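Local coordinates for protein polyhedrin (Orgyia pseudotsugata cypovirus 5, PDB 5A8U) that builds the crystalline occlusion bodies (polyhedra) that protect cypovirus from the outside environment until insect larvae ingest them, at residues N121-R126 / F192-Y197; A109-V114 / L243-S248; K64-M69 / I77-E82; S24-G29 / G50-A55. All coordinates share one frame; numbering follows the deposited sequence.

Interaction 1 of 4, residues N121-R126 / F192-Y197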
loop_
_atom_site.group_PDB
_atom_site.type_symbol
_atom_site.label_atom_id
_atom_site.label_comp_id
_atom_site.label_asym_id
_atom_site.label_seq_id
_atom_site.Cartn_x
_atom_site.Cartn_y
_atom_site.Cartn_z
ATOM N N ASN A 121 9.965 5.496 22.944
ATOM C CA ASN A 121 9.577 6.904 23.061
ATOM C C ASN A 121 9.105 7.498 21.747
ATOM O O ASN A 121 8.335 8.460 21.747
ATOM C CB ASN A 121 10.723 7.765 23.598
ATOM C CG ASN A 121 11.051 7.471 25.046
ATOM O OD1 ASN A 121 10.178 7.122 25.838
ATOM N ND2 ASN A 121 12.318 7.639 25.406
ATOM N N ALA A 122 9.580 6.934 20.635
ATOM C CA ALA A 122 9.333 7.502 19.307
ATOM C C ALA A 122 8.046 6.995 18.630
ATOM O O ALA A 122 7.690 7.457 17.550
ATOM C CB ALA A 122 10.544 7.271 18.389
ATOM N N THR A 123 7.355 6.058 19.259
ATOM C CA THR A 123 6.151 5.506 18.647
ATOM C C THR A 123 5.072 6.570 18.472
ATOM O O THR A 123 4.768 7.308 19.416
ATOM C CB THR A 123 5.609 4.350 19.512
ATOM O OG1 THR A 123 6.589 3.301 19.548
ATOM C CG2 THR A 123 4.300 3.823 18.953
ATOM N N ARG A 124 4.495 6.632 17.272
ATOM C CA ARG A 124 3.312 7.469 17.016
ATOM C C ARG A 124 2.094 6.628 16.698
ATOM O O ARG A 124 2.164 5.724 15.867
ATOM C CB ARG A 124 3.559 8.402 15.828
ATOM C CG ARG A 124 4.513 9.530 16.140
ATOM C CD ARG A 124 4.932 10.226 14.853
ATOM N NE ARG A 124 5.539 11.532 15.091
ATOM C CZ ARG A 124 6.261 12.186 14.188
ATOM N NH1 ARG A 124 6.504 11.631 13.004
ATOM N NH2 ARG A 124 6.760 13.380 14.477
ATOM N N LEU A 125 0.961 6.964 17.314
ATOM C CA LEU A 125 -0.312 6.370 16.934
ATOM C C LEU A 125 -1.229 7.554 16.698
ATOM O O LEU A 125 -1.468 8.346 17.615
ATOM C CB LEU A 125 -0.868 5.469 18.045
ATOM C CG LEU A 125 -2.276 4.888 17.816
ATOM C CD1 LEU A 125 -2.409 4.076 16.514
ATOM C CD2 LEU A 125 -2.732 4.074 19.041
ATOM N N ARG A 126 -1.717 7.710 15.472
ATOM C CA ARG A 126 -2.578 8.851 15.175
ATOM C C ARG A 126 -4.018 8.440 14.957
ATOM O O ARG A 126 -4.293 7.498 14.205
ATOM C CB ARG A 126 -2.116 9.573 13.899
ATOM C CG ARG A 126 -0.647 10.024 13.882
ATOM C CD ARG A 126 -0.379 10.909 12.659
ATOM N NE ARG A 126 1.042 11.200 12.443
ATOM C CZ ARG A 126 1.850 10.470 11.680
ATOM N NH1 ARG A 126 1.386 9.381 11.054
ATOM N NH2 ARG A 126 3.128 10.819 11.540
ATOM N N PHE A 192 0.053 4.879 12.064
ATOM C CA PHE A 192 1.079 4.678 13.091
ATOM C C PHE A 192 2.496 4.668 12.496
ATOM O O PHE A 192 2.689 4.398 11.293
ATOM C CB PHE A 192 0.827 3.365 13.856
ATOM C CG PHE A 192 0.969 2.137 12.990
ATOM C CD1 PHE A 192 2.224 1.579 12.758
ATOM C CD2 PHE A 192 -0.142 1.567 12.380
ATOM C CE1 PHE A 192 2.374 0.465 11.925
ATOM C CE2 PHE A 192 0.008 0.445 11.547
ATOM C CZ PHE A 192 1.266 -0.095 11.327
ATOM N N GLU A 193 3.475 4.973 13.347
ATOM C CA GLU A 193 4.898 4.830 12.989
ATOM C C GLU A 193 5.633 4.236 14.169
ATOM O O GLU A 193 5.466 4.692 15.293
ATOM C CB GLU A 193 5.528 6.186 12.645
ATOM C CG GLU A 193 4.761 6.966 11.586
ATOM C CD GLU A 193 5.290 8.378 11.373
ATOM O OE1 GLU A 193 6.100 8.854 12.210
ATOM O OE2 GLU A 193 4.905 9.008 10.365
ATOM N N VAL A 194 6.433 3.217 13.913
ATOM C CA VAL A 194 7.217 2.563 14.960
ATOM C C VAL A 194 8.646 2.419 14.440
ATOM O O VAL A 194 8.866 2.126 13.267
ATOM C CB VAL A 194 6.623 1.188 15.285
ATOM C CG1 VAL A 194 7.599 0.285 16.081
ATOM C CG2 VAL A 194 5.277 1.339 15.992
ATOM N N TYR A 195 9.602 2.642 15.326
ATOM C CA TYR A 195 10.996 2.762 14.951
ATOM C C TYR A 195 11.928 1.847 15.741
ATOM O O TYR A 195 11.773 1.665 16.941
ATOM C CB TYR A 195 11.451 4.219 15.162
ATOM C CG TYR A 195 10.685 5.228 14.334
ATOM C CD1 TYR A 195 9.508 5.791 14.808
ATOM C CD2 TYR A 195 11.147 5.621 13.080
ATOM C CE1 TYR A 195 8.803 6.715 14.060
ATOM C CE2 TYR A 195 10.465 6.549 12.328
ATOM C CZ TYR A 195 9.296 7.097 12.818
ATOM O OH TYR A 195 8.600 8.017 12.089
ATOM N N ARG A 196 12.918 1.307 15.036
ATOM C CA ARG A 196 13.983 0.499 15.610
ATOM C C ARG A 196 14.757 1.240 16.693
ATOM O O ARG A 196 15.170 2.395 16.503
ATOM C CB ARG A 196 14.931 0.108 14.463
ATOM C CG ARG A 196 16.331 -0.343 14.844
ATOM C CD ARG A 196 16.347 -1.724 15.436
ATOM N NE ARG A 196 15.695 -2.733 14.596
ATOM C CZ ARG A 196 15.496 -3.981 15.000
ATOM N NH1 ARG A 196 15.910 -4.335 16.214
ATOM N NH2 ARG A 196 14.891 -4.866 14.220
ATOM N N TYR A 197 14.983 0.570 17.826
ATOM C CA TYR A 197 15.962 1.050 18.785
ATOM C C TYR A 197 17.355 0.758 18.238
ATOM O O TYR A 197 17.686 -0.377 17.863
ATOM C CB TYR A 197 15.802 0.343 20.132
ATOM C CG TYR A 197 16.843 0.750 21.144
ATOM C CD1 TYR A 197 16.863 2.033 21.654
ATOM C CD2 TYR A 197 17.816 -0.152 21.573
ATOM C CE1 TYR A 197 17.825 2.420 22.588
ATOM C CE2 TYR A 197 18.780 0.215 22.509
ATOM C CZ TYR A 197 18.775 1.506 23.009
ATOM O OH TYR A 197 19.710 1.884 23.947
HETATM O O HOH W 1 8.870 3.593 17.921
#

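Interaction 2 of 4, residues A109-V114 / L243-S248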
loop_
_atom_site.group_PDB
_atom_site.type_symbol
_atom_site.label_atom_id
_atom_site.label_comp_id
_atom_site.label_asym_id
_atom_site.label_seq_id
_atom_site.Cartn_x
_atom_site.Cartn_y
_atom_site.Cartn_z
ATOM N N ALA A 109 -13.369 -1.214 20.253
ATOM C CA ALA A 109 -12.083 -1.025 20.919
ATOM C C ALA A 109 -10.975 -1.606 20.059
ATOM O O ALA A 109 -11.237 -2.367 19.121
ATOM C CB ALA A 109 -12.080 -1.712 22.291
ATOM N N MET A 110 -9.743 -1.247 20.398
ATOM C CA MET A 110 -8.573 -1.811 19.747
ATOM C C MET A 110 -7.459 -2.019 20.771
ATOM O O MET A 110 -7.353 -1.286 21.755
ATOM C CB MET A 110 -8.104 -0.894 18.620
ATOM C CG MET A 110 -6.635 -0.965 18.262
ATOM S SD MET A 110 -6.231 0.408 17.145
ATOM C CE MET A 110 -6.921 1.728 18.053
ATOM N N GLN A 111 -6.660 -3.051 20.544
ATOM C CA GLN A 111 -5.382 -3.204 21.227
ATOM C C GLN A 111 -4.278 -2.953 20.187
ATOM O O GLN A 111 -4.293 -3.540 19.109
ATOM C CB GLN A 111 -5.245 -4.606 21.831
ATOM C CG GLN A 111 -4.002 -4.721 22.690
ATOM C CD GLN A 111 -3.800 -6.092 23.301
ATOM O OE1 GLN A 111 -2.741 -6.363 23.873
ATOM N NE2 GLN A 111 -4.810 -6.967 23.188
ATOM N N PHE A 112 -3.343 -2.068 20.516
ATOM C CA PHE A 112 -2.236 -1.736 19.634
ATOM C C PHE A 112 -0.992 -2.294 20.325
ATOM O O PHE A 112 -0.645 -1.872 21.433
ATOM C CB PHE A 112 -2.167 -0.207 19.471
ATOM C CG PHE A 112 -1.008 0.287 18.613
ATOM C CD1 PHE A 112 -1.028 0.111 17.238
ATOM C CD2 PHE A 112 0.060 0.977 19.182
ATOM C CE1 PHE A 112 0.020 0.574 16.437
ATOM C CE2 PHE A 112 1.104 1.458 18.382
ATOM C CZ PHE A 112 1.079 1.263 17.018
ATOM N N ILE A 113 -0.362 -3.285 19.705
ATOM C CA ILE A 113 0.743 -3.995 20.341
ATOM C C ILE A 113 2.016 -3.812 19.529
ATOM O O ILE A 113 2.025 -4.040 18.331
ATOM C CB ILE A 113 0.460 -5.502 20.446
ATOM C CG1 ILE A 113 -0.987 -5.745 20.882
ATOM C CG2 ILE A 113 1.476 -6.167 21.367
ATOM C CD1 ILE A 113 -1.421 -7.202 20.771
ATOM N N VAL A 114 3.098 -3.419 20.190
ATOM C CA VAL A 114 4.362 -3.210 19.494
ATOM C C VAL A 114 5.408 -4.096 20.157
ATOM O O VAL A 114 5.545 -4.059 21.369
ATOM C CB VAL A 114 4.816 -1.738 19.595
ATOM C CG1 VAL A 114 6.137 -1.534 18.848
ATOM C CG2 VAL A 114 3.735 -0.798 19.032
ATOM N N LEU A 243 4.273 -13.888 19.707
ATOM C CA LEU A 243 3.848 -12.499 19.794
ATOM C C LEU A 243 3.120 -12.291 21.117
ATOM O O LEU A 243 2.123 -12.958 21.385
ATOM C CB LEU A 243 2.903 -12.168 18.634
ATOM C CG LEU A 243 3.548 -12.061 17.249
ATOM C CD1 LEU A 243 2.499 -12.026 16.154
ATOM C CD2 LEU A 243 4.404 -10.808 17.197
ATOM N N VAL A 244 3.603 -11.377 21.951
ATOM C CA VAL A 244 2.895 -11.089 23.191
ATOM C C VAL A 244 1.600 -10.356 22.916
ATOM O O VAL A 244 1.448 -9.662 21.906
ATOM C CB VAL A 244 3.740 -10.305 24.222
ATOM C CG1 VAL A 244 4.778 -11.232 24.871
ATOM C CG2 VAL A 244 4.377 -9.076 23.579
ATOM N N TYR A 245 0.660 -10.517 23.829
ATOM C CA TYR A 245 -0.702 -10.064 23.618
ATOM C C TYR A 245 -1.326 -9.962 24.997
ATOM O O TYR A 245 -1.125 -10.832 25.840
ATOM C CB TYR A 245 -1.438 -11.127 22.790
ATOM C CG TYR A 245 -2.897 -10.864 22.537
ATOM C CD1 TYR A 245 -3.866 -11.224 23.466
ATOM C CD2 TYR A 245 -3.318 -10.270 21.348
ATOM C CE1 TYR A 245 -5.208 -10.985 23.233
ATOM C CE2 TYR A 245 -4.669 -10.034 21.104
ATOM C CZ TYR A 245 -5.601 -10.396 22.056
ATOM O OH TYR A 245 -6.929 -10.161 21.828
ATOM N N GLN A 246 -2.092 -8.909 25.238
ATOM C CA GLN A 246 -2.759 -8.787 26.524
ATOM C C GLN A 246 -4.229 -9.178 26.380
ATOM O O GLN A 246 -4.964 -8.608 25.566
ATOM C CB GLN A 246 -2.638 -7.362 27.071
ATOM C CG GLN A 246 -3.225 -7.218 28.468
ATOM C CD GLN A 246 -3.221 -5.781 28.934
ATOM O OE1 GLN A 246 -4.083 -4.991 28.549
ATOM N NE2 GLN A 246 -2.230 -5.423 29.750
ATOM N N ASN A 247 -4.672 -10.170 27.152
ATOM C CA ASN A 247 -6.054 -10.602 26.968
ATOM C C ASN A 247 -7.095 -9.721 27.671
ATOM O O ASN A 247 -6.744 -8.739 28.336
ATOM C CB ASN A 247 -6.228 -12.088 27.306
ATOM C CG ASN A 247 -6.184 -12.381 28.812
ATOM O OD1 ASN A 247 -6.249 -11.486 29.655
ATOM N ND2 ASN A 247 -6.099 -13.658 29.144
ATOM N N SER A 248 -8.367 -10.084 27.509
ATOM C CA SER A 248 -9.503 -9.308 28.008
ATOM C C SER A 248 -9.535 -9.138 29.521
ATOM O O SER A 248 -10.326 -8.346 30.041
ATOM C CB SER A 248 -10.816 -9.952 27.539
ATOM O OG SER A 248 -10.958 -9.796 26.143
HETATM O O HOH W 2 -7.446 -7.315 21.907
#

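Interaction 3 of 4, residues K64-M69 / I77-E82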
loop_
_atom_site.group_PDB
_atom_site.type_symbol
_atom_site.label_atom_id
_atom_site.label_comp_id
_atom_site.label_asym_id
_atom_site.label_seq_id
_atom_site.Cartn_x
_atom_site.Cartn_y
_atom_site.Cartn_z
ATOM N N LYS A 64 -13.619 -1.795 9.811
ATOM C CA LYS A 64 -14.857 -2.548 9.971
ATOM C C LYS A 64 -14.680 -4.041 9.684
ATOM O O LYS A 64 -13.686 -4.476 9.102
ATOM C CB LYS A 64 -15.971 -1.966 9.079
ATOM C CG LYS A 64 -15.783 -2.265 7.604
ATOM C CD LYS A 64 -16.904 -1.646 6.781
ATOM C CE LYS A 64 -16.894 -2.149 5.361
ATOM N NZ LYS A 64 -17.548 -3.477 5.231
ATOM N N PHE A 65 -15.651 -4.816 10.132
ATOM C CA PHE A 65 -15.753 -6.225 9.775
ATOM C C PHE A 65 -17.188 -6.487 9.295
ATOM O O PHE A 65 -18.127 -5.890 9.827
ATOM C CB PHE A 65 -15.431 -7.118 10.978
ATOM C CG PHE A 65 -15.562 -8.572 10.671
ATOM C CD1 PHE A 65 -14.535 -9.237 10.010
ATOM C CD2 PHE A 65 -16.718 -9.261 10.988
ATOM C CE1 PHE A 65 -14.654 -10.584 9.691
ATOM C CE2 PHE A 65 -16.845 -10.613 10.673
ATOM C CZ PHE A 65 -15.804 -11.272 10.030
ATOM N N PRO A 66 -17.363 -7.322 8.258
ATOM C CA PRO A 66 -16.334 -7.908 7.398
ATOM C C PRO A 66 -15.798 -6.852 6.423
ATOM O O PRO A 66 -16.234 -5.707 6.460
ATOM C CB PRO A 66 -17.102 -9.013 6.646
ATOM C CG PRO A 66 -18.521 -8.469 6.564
ATOM C CD PRO A 66 -18.725 -7.763 7.884
ATOM N N ASN A 67 -14.851 -7.227 5.573
ATOM C CA ASN A 67 -14.341 -6.294 4.572
ATOM C C ASN A 67 -13.654 -7.042 3.433
ATOM O O ASN A 67 -13.666 -8.272 3.412
ATOM C CB ASN A 67 -13.394 -5.290 5.242
ATOM C CG ASN A 67 -12.226 -5.955 5.919
ATOM O OD1 ASN A 67 -11.593 -6.844 5.361
ATOM N ND2 ASN A 67 -11.937 -5.528 7.136
ATOM N N TYR A 68 -13.055 -6.313 2.496
ATOM C CA TYR A 68 -12.469 -6.976 1.339
ATOM C C TYR A 68 -11.296 -7.883 1.705
ATOM O O TYR A 68 -10.979 -8.843 0.974
ATOM C CB TYR A 68 -12.084 -5.963 0.245
ATOM C CG TYR A 68 -10.989 -4.976 0.603
ATOM C CD1 TYR A 68 -9.650 -5.323 0.480
ATOM C CD2 TYR A 68 -11.300 -3.682 1.040
ATOM C CE1 TYR A 68 -8.649 -4.431 0.797
ATOM C CE2 TYR A 68 -10.294 -2.770 1.350
ATOM C CZ TYR A 68 -8.972 -3.155 1.226
ATOM O OH TYR A 68 -7.958 -2.270 1.524
ATOM N N MET A 69 -10.659 -7.585 2.837
ATOM C CA MET A 69 -9.509 -8.363 3.297
ATOM C C MET A 69 -9.983 -9.626 4.007
ATOM O O MET A 69 -9.429 -10.705 3.809
ATOM C CB MET A 69 -8.652 -7.517 4.248
ATOM C CG MET A 69 -7.304 -8.142 4.622
ATOM S SD MET A 69 -6.150 -8.201 3.225
ATOM C CE MET A 69 -5.976 -6.453 2.883
ATOM N N ILE A 77 -18.429 -9.095 1.974
ATOM C CA ILE A 77 -17.522 -8.049 2.447
ATOM C C ILE A 77 -18.265 -6.880 3.075
ATOM O O ILE A 77 -17.639 -5.935 3.549
ATOM C CB ILE A 77 -16.573 -7.523 1.351
ATOM C CG1 ILE A 77 -17.348 -6.797 0.257
ATOM C CG2 ILE A 77 -15.757 -8.667 0.779
ATOM C CD1 ILE A 77 -16.451 -6.134 -0.778
ATOM N N GLU A 78 -19.594 -6.945 3.066
ATOM C CA GLU A 78 -20.428 -5.972 3.766
ATOM C C GLU A 78 -21.633 -6.687 4.357
ATOM O O GLU A 78 -22.054 -7.735 3.857
ATOM C CB GLU A 78 -20.928 -4.887 2.811
ATOM C CG GLU A 78 -19.850 -3.998 2.230
ATOM C CD GLU A 78 -20.425 -2.772 1.548
ATOM O OE1 GLU A 78 -21.547 -2.876 1.012
ATOM O OE2 GLU A 78 -19.761 -1.708 1.568
ATOM N N TRP A 79 -22.196 -6.122 5.419
ATOM C CA TRP A 79 -23.433 -6.640 5.992
ATOM C C TRP A 79 -24.578 -5.677 5.695
ATOM O O TRP A 79 -24.380 -4.458 5.627
ATOM C CB TRP A 79 -23.295 -6.842 7.499
ATOM C CG TRP A 79 -22.541 -8.094 7.888
ATOM C CD1 TRP A 79 -22.338 -9.205 7.117
ATOM C CD2 TRP A 79 -21.894 -8.346 9.137
ATOM N NE1 TRP A 79 -21.598 -10.131 7.810
ATOM C CE2 TRP A 79 -21.323 -9.635 9.057
ATOM C CE3 TRP A 79 -21.724 -7.603 10.312
ATOM C CZ2 TRP A 79 -20.597 -10.202 10.110
ATOM C CZ3 TRP A 79 -21.019 -8.171 11.365
ATOM C CH2 TRP A 79 -20.455 -9.461 11.252
ATOM N N PRO A 80 -25.780 -6.218 5.487
ATOM C CA PRO A 80 -26.938 -5.353 5.231
ATOM C C PRO A 80 -27.078 -4.296 6.320
ATOM O O PRO A 80 -26.967 -4.616 7.511
ATOM C CB PRO A 80 -28.116 -6.326 5.286
ATOM C CG PRO A 80 -27.531 -7.637 4.907
ATOM C CD PRO A 80 -26.147 -7.645 5.490
ATOM N N GLY A 81 -27.306 -3.051 5.915
ATOM C CA GLY A 81 -27.476 -1.968 6.867
ATOM C C GLY A 81 -26.154 -1.469 7.414
ATOM O O GLY A 81 -26.119 -0.600 8.294
ATOM N N GLU A 82 -25.058 -2.006 6.887
ATOM C CA GLU A 82 -23.733 -1.583 7.290
ATOM C C GLU A 82 -22.891 -1.357 6.037
ATOM O O GLU A 82 -21.671 -1.500 6.049
ATOM C CB GLU A 82 -23.104 -2.629 8.220
ATOM C CG GLU A 82 -24.032 -3.010 9.391
ATOM C CD GLU A 82 -23.315 -3.778 10.516
ATOM O OE1 GLU A 82 -22.061 -3.726 10.591
ATOM O OE2 GLU A 82 -24.013 -4.409 11.345
HETATM O O HOH W 3 -20.297 -3.793 6.359
HETATM O O HOH W 4 -19.946 -3.941 8.970
#

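Interaction 4 of 4, residues S24-G29 / G50-A55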
loop_
_atom_site.group_PDB
_atom_site.type_symbol
_atom_site.label_atom_id
_atom_site.label_comp_id
_atom_site.label_asym_id
_atom_site.label_seq_id
_atom_site.Cartn_x
_atom_site.Cartn_y
_atom_site.Cartn_z
ATOM N N SER A 24 17.919 -7.249 19.170
ATOM C CA SER A 24 18.639 -5.981 19.051
ATOM C C SER A 24 19.257 -5.741 17.681
ATOM O O SER A 24 19.685 -4.619 17.403
ATOM C CB SER A 24 19.755 -5.883 20.105
ATOM O OG SER A 24 19.231 -5.887 21.418
ATOM N N SER A 25 19.324 -6.781 16.843
ATOM C CA SER A 25 19.932 -6.668 15.507
ATOM C C SER A 25 19.016 -5.867 14.599
ATOM O O SER A 25 17.808 -6.075 14.620
ATOM C CB SER A 25 20.154 -8.051 14.882
ATOM O OG SER A 25 20.616 -7.942 13.534
ATOM N N SER A 26 19.589 -4.961 13.804
ATOM C CA SER A 26 18.795 -4.228 12.837
ATOM C C SER A 26 18.182 -5.164 11.807
ATOM O O SER A 26 17.311 -4.758 11.064
ATOM C CB SER A 26 19.629 -3.160 12.115
ATOM O OG SER A 26 20.074 -2.163 13.018
ATOM N N ASN A 27 18.644 -6.411 11.754
ATOM C CA ASN A 27 18.091 -7.367 10.798
ATOM C C ASN A 27 17.119 -8.392 11.397
ATOM O O ASN A 27 16.649 -9.292 10.700
ATOM C CB ASN A 27 19.217 -8.036 10.015
ATOM C CG ASN A 27 19.916 -7.057 9.103
ATOM O OD1 ASN A 27 21.122 -6.813 9.229
ATOM N ND2 ASN A 27 19.153 -6.458 8.197
ATOM N N SER A 28 16.810 -8.226 12.684
ATOM C CA SER A 28 15.698 -8.954 13.294
ATOM C C SER A 28 14.403 -8.226 12.971
ATOM O O SER A 28 14.413 -7.152 12.364
ATOM C CB SER A 28 15.867 -9.019 14.813
ATOM O OG SER A 28 15.787 -7.722 15.384
ATOM N N GLY A 29 13.285 -8.807 13.378
ATOM C CA GLY A 29 12.000 -8.197 13.113
ATOM C C GLY A 29 11.430 -7.396 14.264
ATOM O O GLY A 29 11.606 -7.744 15.429
ATOM N N GLY A 50 8.831 -5.337 10.129
ATOM C CA GLY A 50 9.837 -4.536 9.449
ATOM C C GLY A 50 11.147 -4.624 10.210
ATOM O O GLY A 50 11.215 -5.266 11.243
ATOM N N THR A 51 12.188 -3.984 9.694
ATOM C CA THR A 51 13.492 -4.051 10.326
ATOM C C THR A 51 13.846 -2.731 11.009
ATOM O O THR A 51 14.227 -2.731 12.166
ATOM C CB THR A 51 14.559 -4.397 9.296
ATOM O OG1 THR A 51 14.340 -3.605 8.115
ATOM C CG2 THR A 51 14.474 -5.872 8.945
ATOM N N GLU A 52 13.694 -1.613 10.302
ATOM C CA GLU A 52 14.127 -0.310 10.814
ATOM C C GLU A 52 12.945 0.587 11.128
ATOM O O GLU A 52 12.994 1.428 12.029
ATOM C CB GLU A 52 14.978 0.406 9.749
ATOM C CG GLU A 52 16.318 -0.257 9.448
ATOM C CD GLU A 52 17.401 0.019 10.473
ATOM O OE1 GLU A 52 17.211 0.832 11.413
ATOM O OE2 GLU A 52 18.483 -0.584 10.318
ATOM N N VAL A 53 11.893 0.437 10.338
ATOM C CA VAL A 53 10.737 1.291 10.473
ATOM C C VAL A 53 9.503 0.475 10.126
ATOM O O VAL A 53 9.508 -0.383 9.231
ATOM C CB VAL A 53 10.854 2.511 9.555
ATOM C CG1 VAL A 53 10.879 2.079 8.100
ATOM C CG2 VAL A 53 9.715 3.497 9.803
ATOM N N ILE A 54 8.449 0.707 10.877
ATOM C CA ILE A 54 7.195 0.072 10.559
ATOM C C ILE A 54 6.112 1.141 10.625
ATOM O O ILE A 54 5.933 1.791 11.646
ATOM C CB ILE A 54 6.953 -1.100 11.505
ATOM C CG1 ILE A 54 5.765 -1.928 11.049
ATOM C CG2 ILE A 54 6.726 -0.616 12.887
ATOM C CD1 ILE A 54 5.711 -3.246 11.778
ATOM N N ALA A 55 5.408 1.319 9.512
ATOM C CA ALA A 55 4.474 2.417 9.347
ATOM C C ALA A 55 3.281 1.864 8.597
ATOM O O ALA A 55 3.417 0.945 7.792
ATOM C CB ALA A 55 5.118 3.539 8.537
#

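Interaction 1 of 4, residues N121-R126 / F192-Y197
E193 and R124 leave their antiparallel strands with CG beside the backbone N (chi1 -53° and -73°) and run on extended, which lays the two side chains alongside each other in the same direction, and carboxylate and guanidinium meet at their ends. R124 NH1 donates to E193 OE1 at 2.9 Å on the syn side, somewhat out of the carboxylate plane. The other oxygen, E193 OE2, is gripped by R126 NH2 at 2.8 Å, this time from above the carboxylate plane, the two flat groups standing almost perpendicular. Y195 OH gives a third bond, 2.6 Å to E193 OE1, reaching that oxygen from the face opposite to R124 NH1. Beneath this network, R124 and E193 form a hydrogen-bonded pair: R124 N to E193 O and E193 N to R124 O, each 2.9 Å. The neighbouring L125 and F192 are a non-hydrogen-bonded pair on the other face of the sheet, where L125 CD1 packs on F192 CB. Where the strands diverge, a water joins T123 OG1 to Y195 N, and the CB of A122 rests against Y195 CD1. S219 of the second subunit also bonds to E193 OE2 and to R126 NH1, drawing the network into the trimer interface. Two arginines, a tyrosine and a serine hydroxyl around one buried carboxylate would be expected to keep E193 ionised and to fix its rotation.

Interaction 2 of 4, residues A109-V114 / L243-S248
Q111 reaches from a central strand of the large antiparallel sheet to the irregular C-terminal chain, where its amide pairs with the backbone of Q246 as a neighbouring strand would. CG anti to the backbone N (chi1 -173°) and an extended chain carry the amide across. Q111 OE1 accepts from Q246 N at 3.0 Å, on a lone pair in the carbonyl plane; Q111 NE2 returns a bent bond to Q246 O at 2.9 Å, though Q246 O lies 33° out of the glutamine's amide plane. The tight part of the contact is here and beside it: Q111 NE2 sits over one face of the Y245 ring, toward its rim, 3.7 Å from Y245 CZ, while I113 CD1 touches Y245 CD2 at the same distance. I113 CG2 also leans on V244 O. A water joins the two polar side chains, accepting from Q111 NE2 and donating to Y245 OH, a hydroxyl also bonded to E230. The solvent side lies at Q246, partly exposed, and S248, exposed. S174 adds a second bond to Q111 OE1. Both ends of the buried amide have partners, an arrangement that should fix its orientation and tie the C-terminal chain to the sheet through directional bonds.

Interaction 3 of 4, residues K64-M69 / I77-E82
A cis-proline turn, in which P66 follows a cis peptide bond, meets the approach to a type II beta turn (W79 to E82) within the long loop between helices 60-63 and 84-91. The aromatic contacts lie on the indole of W79. P66 CD stands over its face, 3.5 Å from the centroid of the five-membered ring and 16° off the normal, a CH-pi contact. F65, with CG anti to the backbone N (chi1 178°), presents its edge to the face of the six-membered ring in an offset edge-to-face pair, planes 85° apart. The indole NE1 bonds to D72.

Most of the polar contacts gather at K64. Its chain is bent at the last torsion, which brings NZ to two backbone oxygens: K64 NZ donates to I77 O at 3.0 Å, in the carbonyl plane, and to P66 O at 2.9 Å. These two acceptors are themselves close together, and the shared ammonium probably offsets their repulsion. One water accepts from K64 NZ and W79 N and donates to E82 O. Apart from the lysine, a second water donates to both F65 O and E82 OE1.

Packing completes the contact at I77, whose CG2 lies on Y68 CA. In the trimer, I77 meets I77 of both neighbouring subunits and Y68 makes edge-to-face pairs with their Y68 rings, so this loop lies where three chains come together. Within the loop, the same I77 CG2 methyl sits against a carbonyl oxygen, N67 O, at 3.4 Å.

Interaction 4 of 4, residues S24-G29 / G50-A55
The type I turn from S25 to S28 sets its backbone against the bend from G50 to E52, with G29 and T51 as the nearest CA pair, 5.2 Å apart. Across this gap T51 supplies the main side-chain contact: its CB lies 3.3 Å from S26 O, and its CG2, beside the backbone N, rests near S26 O and S28 O. G29 CA adds a CH···O contact to G50 O at 3.6 Å. At the outer end E52 folds back at chi2 (-79°), which brings OE2 to within 3.3 Å of S26 CB; the hydroxyl of S26 bonds instead to E204. Inside the turn, S25 O accepts from S28 N and, at 2.7 Å, from S28 OG, while S25 OG takes N27 N in an ST turn. R196 joins the two sides, bonding to S28 OG and to T51 O. L149 and L150 of the third subunit pack against N27 and T51. Polar groups of the turn bond within it, to E204, R196 and the third subunit; the direct contact rests on methyl, methine, methylene and CA hydrogens facing oxygens. The carboxylates of E52 and E204 lie close together, which could raise the proton affinity of one of them.

From the N terminus, interaction 4 comes first, closing a loop of 20 residues that includes the hairpin strands 30-37 and 43-50 and joins the turn after helix 6-21 to the start of strand 53-58. Interaction 3 follows in series, drawing together a short loop on the opposite side of the chain's centre. Interaction 2 then opens on strand 109-115 and closes only in the C-terminal chain after helix 230-241; interaction 1, closing a 65-residue loop within the three-stranded sheet between strands 124-128 and 189-195, is nested inside it. Interactions 1 and 2 touch where V194 and F192 pack on V114 and F112, sheet against sheet. Interactions 1 and 4 meet through neighbouring strands 189-195 and 53-58.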